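Local coordinates for A-type flavoprotein (Giardia intestinalis, PDB 2Q9U), which scavenges oxygen as a flavodiiron protein, probably passing electrons from a flavin mononucleotide to a mu-oxo-diiron centre, at residues A[17-25]-A[61-72]; A[86-95]-A[115-123]. One frame throughout, in Å; residues are numbered along the deposited sequence.

Both contacts belong to the beta-lactamase-like part of the chain, and both pack a helix against one seven-stranded mixed sheet or the loops at its ends. Contact 1 comes first in sequence and is complete before contact 2 begins; it lays helix 62-72 along strand 17-24. Contact 2 sets the metal-binding loop 86-95, which runs into helix 94-97, against the end of helix 110-120. Their centres lie about 17 Å apart, yet they touch: A62 CB comes within 3.2 Å of S93 OG, and W65 CH2 within 3.8 Å of L94 CD2. Helix 62-72 thus touches both strand 17-24, next to the sheet's edge, and the loop that supplies E87, D89 and H90 to the diiron centre.

Contact 1. Residues A[17-25]-A[61-72]; sequences VYWVGIVDW and FAEEWLSRIAAC
With CG1 of I22 set between its backbone N and carbonyl carbon (chi1 72°), I22 CD1 swings over one face of the F61 ring, 3.5 Å from the ring centroid and nearly on the normal, a CH-pi contact. The other branch, CG2, rests on the carboxylate of E64, whose chain is fully extended and carries that group to two waters: water 1 lies within bonding distance of E64 OE1 and V23 O, and water 2 joins E64 OE2 to V23 N. Beyond F61 CZ lies the carboxylate of D24, held by Y41.

One turn on from E64, R68 stretches out from CG to NE, and W19 CZ3 stands over one guanidinium face, 3.5 Å from R68 CZ, with the planes 53° apart. R68 NH2 bonds E64 OE2 at 2.9 Å in a salt bridge through the anti lone pair, while NH1 pairs with D279 of the second subunit. V20 packs crosswise on I69, V20 CG2 to I69 CG1 3.9 Å. C72 SG approaches the Y18 ring obliquely, 3.9 Å from Y18 CG. Helix 62-72 thus covers strand 17-24, a helix-on-sheet layer of the metallo-beta-lactamase fold.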
loop_
_atom_site.group_PDB
_atom_site.type_symbol
_atom_site.label_atom_id
_atom_site.label_comp_id
_atom_site.label_asym_id
_atom_site.label_seq_id
_atom_site.Cartn_x
_atom_site.Cartn_y
_atom_site.Cartn_z
ATOM N N VAL A 17 -5.979 36.290 19.144
ATOM C CA VAL A 17 -5.021 35.246 18.681
ATOM C C VAL A 17 -5.737 34.352 17.674
ATOM O O VAL A 17 -6.749 33.729 17.998
ATOM C CB VAL A 17 -4.362 34.427 19.842
ATOM C CG1 VAL A 17 -3.307 33.424 19.314
ATOM C CG2 VAL A 17 -3.714 35.356 20.927
ATOM N N TYR A 18 -5.233 34.344 16.444
ATOM C CA TYR A 18 -5.898 33.699 15.321
ATOM C C TYR A 18 -5.076 32.539 14.803
ATOM O O TYR A 18 -3.850 32.655 14.675
ATOM C CB TYR A 18 -6.117 34.697 14.184
ATOM C CG TYR A 18 -7.046 35.849 14.522
ATOM C CD1 TYR A 18 -6.628 36.893 15.342
ATOM C CD2 TYR A 18 -8.332 35.892 14.007
ATOM C CE1 TYR A 18 -7.497 37.968 15.656
ATOM C CE2 TYR A 18 -9.214 36.966 14.314
ATOM C CZ TYR A 18 -8.772 37.995 15.128
ATOM O OH TYR A 18 -9.600 39.056 15.444
ATOM N N TRP A 19 -5.757 31.444 14.482
ATOM C CA TRP A 19 -5.113 30.324 13.784
ATOM C C TRP A 19 -4.959 30.675 12.328
ATOM O O TRP A 19 -5.943 30.972 11.626
ATOM C CB TRP A 19 -5.926 29.046 13.969
ATOM C CG TRP A 19 -5.373 27.835 13.329
ATOM C CD1 TRP A 19 -4.470 26.956 13.870
ATOM C CD2 TRP A 19 -5.690 27.336 12.024
ATOM N NE1 TRP A 19 -4.214 25.942 12.984
ATOM C CE2 TRP A 19 -4.948 26.149 11.842
ATOM C CE3 TRP A 19 -6.548 27.773 10.999
ATOM C CZ2 TRP A 19 -5.038 25.375 10.676
ATOM C CZ3 TRP A 19 -6.633 27.015 9.820
ATOM C CH2 TRP A 19 -5.880 25.826 9.676
ATOM N N VAL A 20 -3.711 30.657 11.860
ATOM C CA VAL A 20 -3.426 30.935 10.452
ATOM C C VAL A 20 -2.560 29.784 9.844
ATOM O O VAL A 20 -1.789 29.998 8.922
ATOM C CB VAL A 20 -2.756 32.309 10.264
ATOM C CG1 VAL A 20 -3.752 33.469 10.616
ATOM C CG2 VAL A 20 -1.421 32.404 11.040
ATOM N N GLY A 21 -2.730 28.571 10.380
ATOM C CA GLY A 21 -1.944 27.426 9.935
ATOM C C GLY A 21 -2.598 26.754 8.748
ATOM O O GLY A 21 -3.442 27.333 8.066
ATOM N N ILE A 22 -2.235 25.504 8.520
ATOM C CA ILE A 22 -2.894 24.728 7.467
ATOM C C ILE A 22 -3.152 23.324 7.968
ATOM O O ILE A 22 -2.411 22.808 8.809
ATOM C CB ILE A 22 -2.111 24.705 6.119
ATOM C CG1 ILE A 22 -0.835 23.831 6.176
ATOM C CG2 ILE A 22 -1.767 26.148 5.611
ATOM C CD1 ILE A 22 -1.063 22.324 5.770
ATOM N N VAL A 23 -4.204 22.713 7.450
ATOM C CA VAL A 23 -4.477 21.304 7.769
ATOM C C VAL A 23 -3.969 20.501 6.599
ATOM O O VAL A 23 -4.323 20.780 5.433
ATOM C CB VAL A 23 -5.985 21.010 8.012
ATOM C CG1 VAL A 23 -6.156 19.503 8.377
ATOM C CG2 VAL A 23 -6.539 21.868 9.195
ATOM N N ASP A 24 -3.087 19.547 6.900
ATOM C CA ASP A 24 -2.513 18.674 5.871
ATOM C C ASP A 24 -3.368 17.389 5.851
ATOM O O ASP A 24 -3.051 16.368 6.486
ATOM C CB ASP A 24 -1.023 18.395 6.150
ATOM C CG ASP A 24 -0.296 17.774 4.959
ATOM O OD1 ASP A 24 -0.968 17.255 4.046
ATOM O OD2 ASP A 24 0.965 17.733 4.970
ATOM N N TRP A 25 -4.475 17.471 5.130
ATOM C CA TRP A 25 -5.443 16.367 5.030
ATOM C C TRP A 25 -4.824 15.096 4.420
ATOM O O TRP A 25 -5.145 13.981 4.828
ATOM C CB TRP A 25 -6.645 16.820 4.188
ATOM C CG TRP A 25 -7.476 17.905 4.873
ATOM C CD1 TRP A 25 -7.477 19.258 4.603
ATOM C CD2 TRP A 25 -8.396 17.713 5.953
ATOM N NE1 TRP A 25 -8.354 19.908 5.446
ATOM C CE2 TRP A 25 -8.947 18.978 6.266
ATOM C CE3 TRP A 25 -8.826 16.581 6.679
ATOM C CZ2 TRP A 25 -9.902 19.146 7.263
ATOM C CZ3 TRP A 25 -9.787 16.757 7.673
ATOM C CH2 TRP A 25 -10.301 18.024 7.960
ATOM N N PHE A 61 2.497 24.651 1.232
ATOM C CA PHE A 61 1.306 25.334 1.768
ATOM C C PHE A 61 1.516 26.827 1.996
ATOM O O PHE A 61 0.684 27.484 2.641
ATOM C CB PHE A 61 0.909 24.640 3.090
ATOM C CG PHE A 61 0.699 23.167 2.929
ATOM C CD1 PHE A 61 -0.477 22.681 2.349
ATOM C CD2 PHE A 61 1.687 22.260 3.305
ATOM C CE1 PHE A 61 -0.687 21.286 2.163
ATOM C CE2 PHE A 61 1.497 20.866 3.126
ATOM C CZ PHE A 61 0.301 20.384 2.559
ATOM N N ALA A 62 2.617 27.358 1.448
ATOM C CA ALA A 62 3.008 28.743 1.678
ATOM C C ALA A 62 1.923 29.760 1.357
ATOM O O ALA A 62 1.684 30.653 2.161
ATOM C CB ALA A 62 4.298 29.093 0.908
ATOM N N GLU A 63 1.268 29.615 0.195
ATOM C CA GLU A 63 0.283 30.615 -0.269
ATOM C C GLU A 63 -0.980 30.577 0.558
ATOM O O GLU A 63 -1.606 31.600 0.806
ATOM C CB GLU A 63 -0.081 30.421 -1.751
ATOM C CG GLU A 63 1.097 30.683 -2.736
ATOM C CD GLU A 63 1.622 32.143 -2.754
ATOM O OE1 GLU A 63 0.912 33.094 -2.324
ATOM O OE2 GLU A 63 2.774 32.344 -3.222
ATOM N N GLU A 64 -1.349 29.380 0.994
ATOM C CA GLU A 64 -2.472 29.262 1.938
ATOM C C GLU A 64 -2.216 29.975 3.272
ATOM O O GLU A 64 -3.072 30.735 3.771
ATOM C CB GLU A 64 -2.818 27.788 2.150
ATOM C CG GLU A 64 -4.078 27.586 3.021
ATOM C CD GLU A 64 -4.441 26.113 3.273
ATOM O OE1 GLU A 64 -3.816 25.172 2.715
ATOM O OE2 GLU A 64 -5.368 25.906 4.077
ATOM N N TRP A 65 -1.045 29.726 3.852
ATOM C CA TRP A 65 -0.576 30.368 5.074
ATOM C C TRP A 65 -0.541 31.899 4.906
ATOM O O TRP A 65 -1.031 32.662 5.765
ATOM C CB TRP A 65 0.821 29.824 5.370
ATOM C CG TRP A 65 1.578 30.457 6.526
ATOM C CD1 TRP A 65 1.205 30.488 7.850
ATOM C CD2 TRP A 65 2.872 31.096 6.460
ATOM N NE1 TRP A 65 2.177 31.121 8.590
ATOM C CE2 TRP A 65 3.203 31.502 7.770
ATOM C CE3 TRP A 65 3.757 31.395 5.410
ATOM C CZ2 TRP A 65 4.402 32.199 8.075
ATOM C CZ3 TRP A 65 4.951 32.078 5.712
ATOM C CH2 TRP A 65 5.257 32.465 7.031
ATOM N N LEU A 66 0.022 32.358 3.795
ATOM C CA LEU A 66 0.106 33.812 3.567
ATOM C C LEU A 66 -1.306 34.402 3.426
ATOM O O LEU A 66 -1.558 35.518 3.914
ATOM C CB LEU A 66 0.955 34.094 2.321
ATOM C CG LEU A 66 2.451 33.771 2.506
ATOM C CD1 LEU A 66 3.222 33.827 1.167
ATOM C CD2 LEU A 66 3.101 34.695 3.561
ATOM N N SER A 67 -2.205 33.645 2.785
ATOM C CA SER A 67 -3.598 34.077 2.593
ATOM C C SER A 67 -4.322 34.245 3.926
ATOM O O SER A 67 -5.032 35.235 4.133
ATOM C CB SER A 67 -4.372 33.125 1.672
ATOM O OG SER A 67 -3.878 33.245 0.349
ATOM N N ARG A 68 -4.143 33.271 4.823
ATOM C CA ARG A 68 -4.693 33.380 6.172
ATOM C C ARG A 68 -4.134 34.563 6.959
ATOM O O ARG A 68 -4.888 35.292 7.605
ATOM C CB ARG A 68 -4.503 32.077 6.951
ATOM C CG ARG A 68 -5.238 30.895 6.322
ATOM C CD ARG A 68 -5.194 29.731 7.310
ATOM N NE ARG A 68 -5.655 28.486 6.709
ATOM C CZ ARG A 68 -6.933 28.179 6.526
ATOM N NH1 ARG A 68 -7.881 29.048 6.885
ATOM N NH2 ARG A 68 -7.257 27.004 5.976
ATOM N N ILE A 69 -2.823 34.772 6.886
ATOM C CA ILE A 69 -2.221 35.939 7.541
ATOM C C ILE A 69 -2.773 37.256 6.970
ATOM O O ILE A 69 -3.182 38.137 7.718
ATOM C CB ILE A 69 -0.666 35.944 7.441
ATOM C CG1 ILE A 69 -0.099 34.761 8.236
ATOM C CG2 ILE A 69 -0.088 37.226 8.085
ATOM C CD1 ILE A 69 1.401 34.481 7.951
ATOM N N ALA A 70 -2.770 37.380 5.656
ATOM C CA ALA A 70 -3.227 38.609 4.977
ATOM C C ALA A 70 -4.683 38.930 5.291
ATOM O O ALA A 70 -5.091 40.097 5.267
ATOM C CB ALA A 70 -3.024 38.489 3.447
ATOM N N ALA A 71 -5.480 37.904 5.591
ATOM C CA ALA A 71 -6.878 38.140 5.925
ATOM C C ALA A 71 -6.979 38.848 7.270
ATOM O O ALA A 71 -7.920 39.605 7.497
ATOM C CB ALA A 71 -7.667 36.847 5.937
ATOM N N CYS A 72 -5.995 38.607 8.138
ATOM C CA CYS A 72 -5.890 39.268 9.439
ATOM C C CYS A 72 -5.167 40.613 9.407
ATOM O O CYS A 72 -5.537 41.530 10.143
ATOM C CB CYS A 72 -5.139 38.380 10.422
ATOM S SG CYS A 72 -6.019 36.857 10.878
HETATM O O HOH W 1 -4.085 22.454 3.133
HETATM O O HOH W 2 -5.804 23.546 5.175
#

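Contact 2. Residues A[86-95]-A[115-123]; sequences AEGDHASSLK and HLKILYGME. With FEO (mu-oxo-diiron), chain G.
Y120 and A91 meet in the dense part of this contact, where the tyrosine ring reaches from the end of helix 110-120 into the loop 86-92. L119 CB covers one face of the ring and the A91 backbone lies over the other. A91 CB reaches Y120 CE2 at 3.5 Å, and S92 meets CE1, at the other ring edge but on the same face side as A91. At the inner end Y120 OH donates to A86 O at 2.9 Å, although its exact position is less certain because it crowds G88 in the model. A86 CB presses on H115 CB at 3.6 Å, and L116 CD2 touches both A86 CB and A91 CB.

This loop carries the H-x-E-x-D-H metal motif of flavodiiron proteins. D89 OD2 and H90 NE2 bind the first iron at 2.1 and 2.2 Å, and E87 OE1 binds the second; H85, H152, D171 and H230 complete the site. CG of E87 stands anti to the backbone N (chi1 -161°), and the chain runs straight on to the metal, turned from Y120; its OE2 bonds Y267 of the third subunit, and the side chain touches a flavin mononucleotide. S92 OG donates to G88 O from above the carbonyl plane and is also bonded to Y59 N.

Toward the other end the contact is lighter but still buried where M122 SD lies 4.0 Å from L94 CD1, the two side chains crossing at a slant. The solvent side is marked by K95, exposed, which lays only its CB and CG along the Y120 backbone, and by a water that bridges K95 O, Y120 O and M122 N.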
loop_
_atom_site.group_PDB
_atom_site.type_symbol
_atom_site.label_atom_id
_atom_site.label_comp_id
_atom_site.label_asym_id
_atom_site.label_seq_id
_atom_site.Cartn_x
_atom_site.Cartn_y
_atom_site.Cartn_z
ATOM N N ALA A 86 13.380 25.141 13.545
ATOM C CA ALA A 86 13.793 25.368 12.170
ATOM C C ALA A 86 13.399 24.219 11.229
ATOM O O ALA A 86 13.634 24.301 10.020
ATOM C CB ALA A 86 15.312 25.598 12.107
ATOM N N GLU A 87 12.818 23.149 11.780
ATOM C CA GLU A 87 12.411 22.009 10.951
ATOM C C GLU A 87 11.435 22.444 9.849
ATOM O O GLU A 87 10.588 23.341 10.063
ATOM C CB GLU A 87 11.849 20.849 11.800
ATOM C CG GLU A 87 11.845 19.502 11.032
ATOM C CD GLU A 87 11.307 18.377 11.861
ATOM O OE1 GLU A 87 11.389 18.479 13.104
ATOM O OE2 GLU A 87 10.773 17.413 11.264
ATOM N N GLY A 88 11.585 21.837 8.667
ATOM C CA GLY A 88 10.815 22.214 7.468
ATOM C C GLY A 88 9.304 22.307 7.619
ATOM O O GLY A 88 8.669 23.171 7.013
ATOM N N ASP A 89 8.717 21.429 8.422
ATOM C CA ASP A 89 7.273 21.457 8.605
ATOM C C ASP A 89 6.742 22.765 9.205
ATOM O O ASP A 89 5.590 23.107 8.977
ATOM C CB ASP A 89 6.739 20.226 9.350
ATOM C CG ASP A 89 7.412 19.992 10.705
ATOM O OD1 ASP A 89 8.616 20.264 10.858
ATOM O OD2 ASP A 89 6.725 19.506 11.625
ATOM N N HIS A 90 7.569 23.498 9.946
ATOM C CA HIS A 90 7.152 24.812 10.461
ATOM C C HIS A 90 7.922 25.966 9.861
ATOM O O HIS A 90 7.797 27.093 10.336
ATOM C CB HIS A 90 7.377 24.852 11.975
ATOM C CG HIS A 90 6.864 23.630 12.641
ATOM N ND1 HIS A 90 5.521 23.396 12.783
ATOM C CD2 HIS A 90 7.498 22.524 13.099
ATOM C CE1 HIS A 90 5.340 22.201 13.322
ATOM N NE2 HIS A 90 6.527 21.657 13.533
ATOM N N ALA A 91 8.751 25.706 8.863
ATOM C CA ALA A 91 9.714 26.740 8.470
ATOM C C ALA A 91 9.985 26.877 6.981
ATOM O O ALA A 91 10.427 27.939 6.543
ATOM C CB ALA A 91 11.061 26.559 9.264
ATOM N N SER A 92 9.741 25.821 6.196
ATOM C CA SER A 92 10.310 25.803 4.852
ATOM C C SER A 92 9.684 26.797 3.868
ATOM O O SER A 92 10.325 27.150 2.853
ATOM C CB SER A 92 10.359 24.395 4.261
ATOM O OG SER A 92 9.071 23.827 4.157
ATOM N N SER A 93 8.474 27.280 4.173
ATOM C CA SER A 93 7.889 28.390 3.372
ATOM C C SER A 93 8.767 29.647 3.427
ATOM O O SER A 93 8.660 30.521 2.572
ATOM C CB SER A 93 6.481 28.730 3.854
ATOM O OG SER A 93 5.541 27.715 3.527
ATOM N N LEU A 94 9.616 29.773 4.441
ATOM C CA LEU A 94 10.435 30.978 4.530
ATOM C C LEU A 94 11.502 31.055 3.424
ATOM O O LEU A 94 11.905 32.157 3.037
ATOM C CB LEU A 94 11.079 31.126 5.905
ATOM C CG LEU A 94 10.151 31.224 7.122
ATOM C CD1 LEU A 94 10.978 31.419 8.375
ATOM C CD2 LEU A 94 9.086 32.303 6.944
ATOM N N LYS A 95 11.969 29.903 2.938
ATOM C CA LYS A 95 12.997 29.893 1.874
ATOM C C LYS A 95 12.649 30.849 0.731
ATOM O O LYS A 95 13.440 31.724 0.376
ATOM C CB LYS A 95 13.244 28.481 1.334
ATOM C CG LYS A 95 14.453 28.405 0.411
ATOM C CD LYS A 95 14.784 26.976 0.016
ATOM C CE LYS A 95 16.141 26.916 -0.676
ATOM N NZ LYS A 95 16.344 28.001 -1.700
ATOM N N HIS A 115 20.300 27.542 12.188
ATOM C CA HIS A 115 19.671 26.447 11.453
ATOM C C HIS A 115 18.776 26.970 10.320
ATOM O O HIS A 115 18.808 26.427 9.214
ATOM C CB HIS A 115 18.922 25.481 12.401
ATOM C CG HIS A 115 19.824 24.684 13.303
ATOM N ND1 HIS A 115 19.348 23.937 14.361
ATOM C CD2 HIS A 115 21.176 24.550 13.332
ATOM C CE1 HIS A 115 20.362 23.369 14.995
ATOM N NE2 HIS A 115 21.482 23.722 14.387
ATOM N N LEU A 116 17.983 28.018 10.587
ATOM C CA LEU A 116 17.163 28.641 9.545
ATOM C C LEU A 116 18.013 29.128 8.359
ATOM O O LEU A 116 17.661 28.941 7.188
ATOM C CB LEU A 116 16.364 29.845 10.109
ATOM C CG LEU A 116 15.172 29.543 11.011
ATOM C CD1 LEU A 116 14.671 30.839 11.717
ATOM C CD2 LEU A 116 14.044 28.858 10.238
ATOM N N LYS A 117 19.122 29.786 8.663
ATOM C CA LYS A 117 20.003 30.254 7.582
ATOM C C LYS A 117 20.614 29.110 6.767
ATOM O O LYS A 117 20.679 29.195 5.537
ATOM C CB LYS A 117 21.103 31.158 8.133
ATOM C CG LYS A 117 20.697 32.540 8.549
ATOM C CD LYS A 117 21.916 33.192 9.226
ATOM C CE LYS A 117 21.629 34.587 9.714
ATOM N NZ LYS A 117 22.865 35.241 10.294
ATOM N N ILE A 118 21.031 28.033 7.427
ATOM C CA ILE A 118 21.660 26.902 6.706
ATOM C C ILE A 118 20.640 26.186 5.822
ATOM O O ILE A 118 20.929 25.819 4.672
ATOM C CB ILE A 118 22.307 25.886 7.669
ATOM C CG1 ILE A 118 23.554 26.498 8.314
ATOM C CG2 ILE A 118 22.756 24.637 6.891
ATOM C CD1 ILE A 118 24.120 25.674 9.424
ATOM N N LEU A 119 19.435 26.049 6.328
ATOM C CA LEU A 119 18.381 25.375 5.622
ATOM C C LEU A 119 17.764 26.191 4.495
ATOM O O LEU A 119 17.324 25.672 3.544
ATOM C CB LEU A 119 17.307 24.896 6.579
ATOM C CG LEU A 119 17.751 23.723 7.421
ATOM C CD1 LEU A 119 16.873 23.468 8.566
ATOM C CD2 LEU A 119 17.948 22.495 6.567
ATOM N N TYR A 120 17.714 27.485 4.671
ATOM C CA TYR A 120 16.676 28.231 3.969
ATOM C C TYR A 120 17.236 29.508 3.351
ATOM O O TYR A 120 16.604 30.123 2.492
ATOM C CB TYR A 120 15.524 28.568 4.918
ATOM C CG TYR A 120 14.866 27.355 5.537
ATOM C CD1 TYR A 120 14.487 26.272 4.756
ATOM C CD2 TYR A 120 14.624 27.295 6.903
ATOM C CE1 TYR A 120 13.886 25.161 5.318
ATOM C CE2 TYR A 120 14.023 26.189 7.474
ATOM C CZ TYR A 120 13.656 25.125 6.677
ATOM O OH TYR A 120 13.058 24.022 7.241
ATOM N N GLY A 121 18.426 29.901 3.794
ATOM C CA GLY A 121 19.089 31.076 3.258
ATOM C C GLY A 121 18.771 32.322 4.061
ATOM O O GLY A 121 19.521 32.681 4.978
ATOM N N MET A 122 17.646 32.946 3.713
ATOM C CA MET A 122 17.125 34.153 4.368
ATOM C C MET A 122 18.219 35.210 4.480
ATOM O O MET A 122 18.381 35.855 5.518
ATOM C CB MET A 122 16.519 33.821 5.751
ATOM C CG MET A 122 15.339 32.804 5.652
ATOM S SD MET A 122 14.694 32.319 7.272
ATOM C CE MET A 122 14.135 33.893 7.914
ATOM N N GLU A 123 18.966 35.363 3.385
ATOM C CA GLU A 123 20.159 36.203 3.378
ATOM C C GLU A 123 19.877 37.657 3.716
ATOM O O GLU A 123 20.710 38.309 4.344
ATOM C CB GLU A 123 20.901 36.095 2.032
ATOM C CG GLU A 123 21.593 34.726 1.811
ATOM C CD GLU A 123 20.665 33.621 1.274
ATOM O OE1 GLU A 123 19.436 33.849 1.111
ATOM O OE2 GLU A 123 21.188 32.508 1.014
HETATM FE FE1 FEO G . 6.847 19.486 13.685
HETATM FE FE2 FEO G . 10.111 19.015 14.718
HETATM O O FEO G . 8.662 19.749 13.461
HETATM O O HOH W 3 16.021 32.230 1.057
#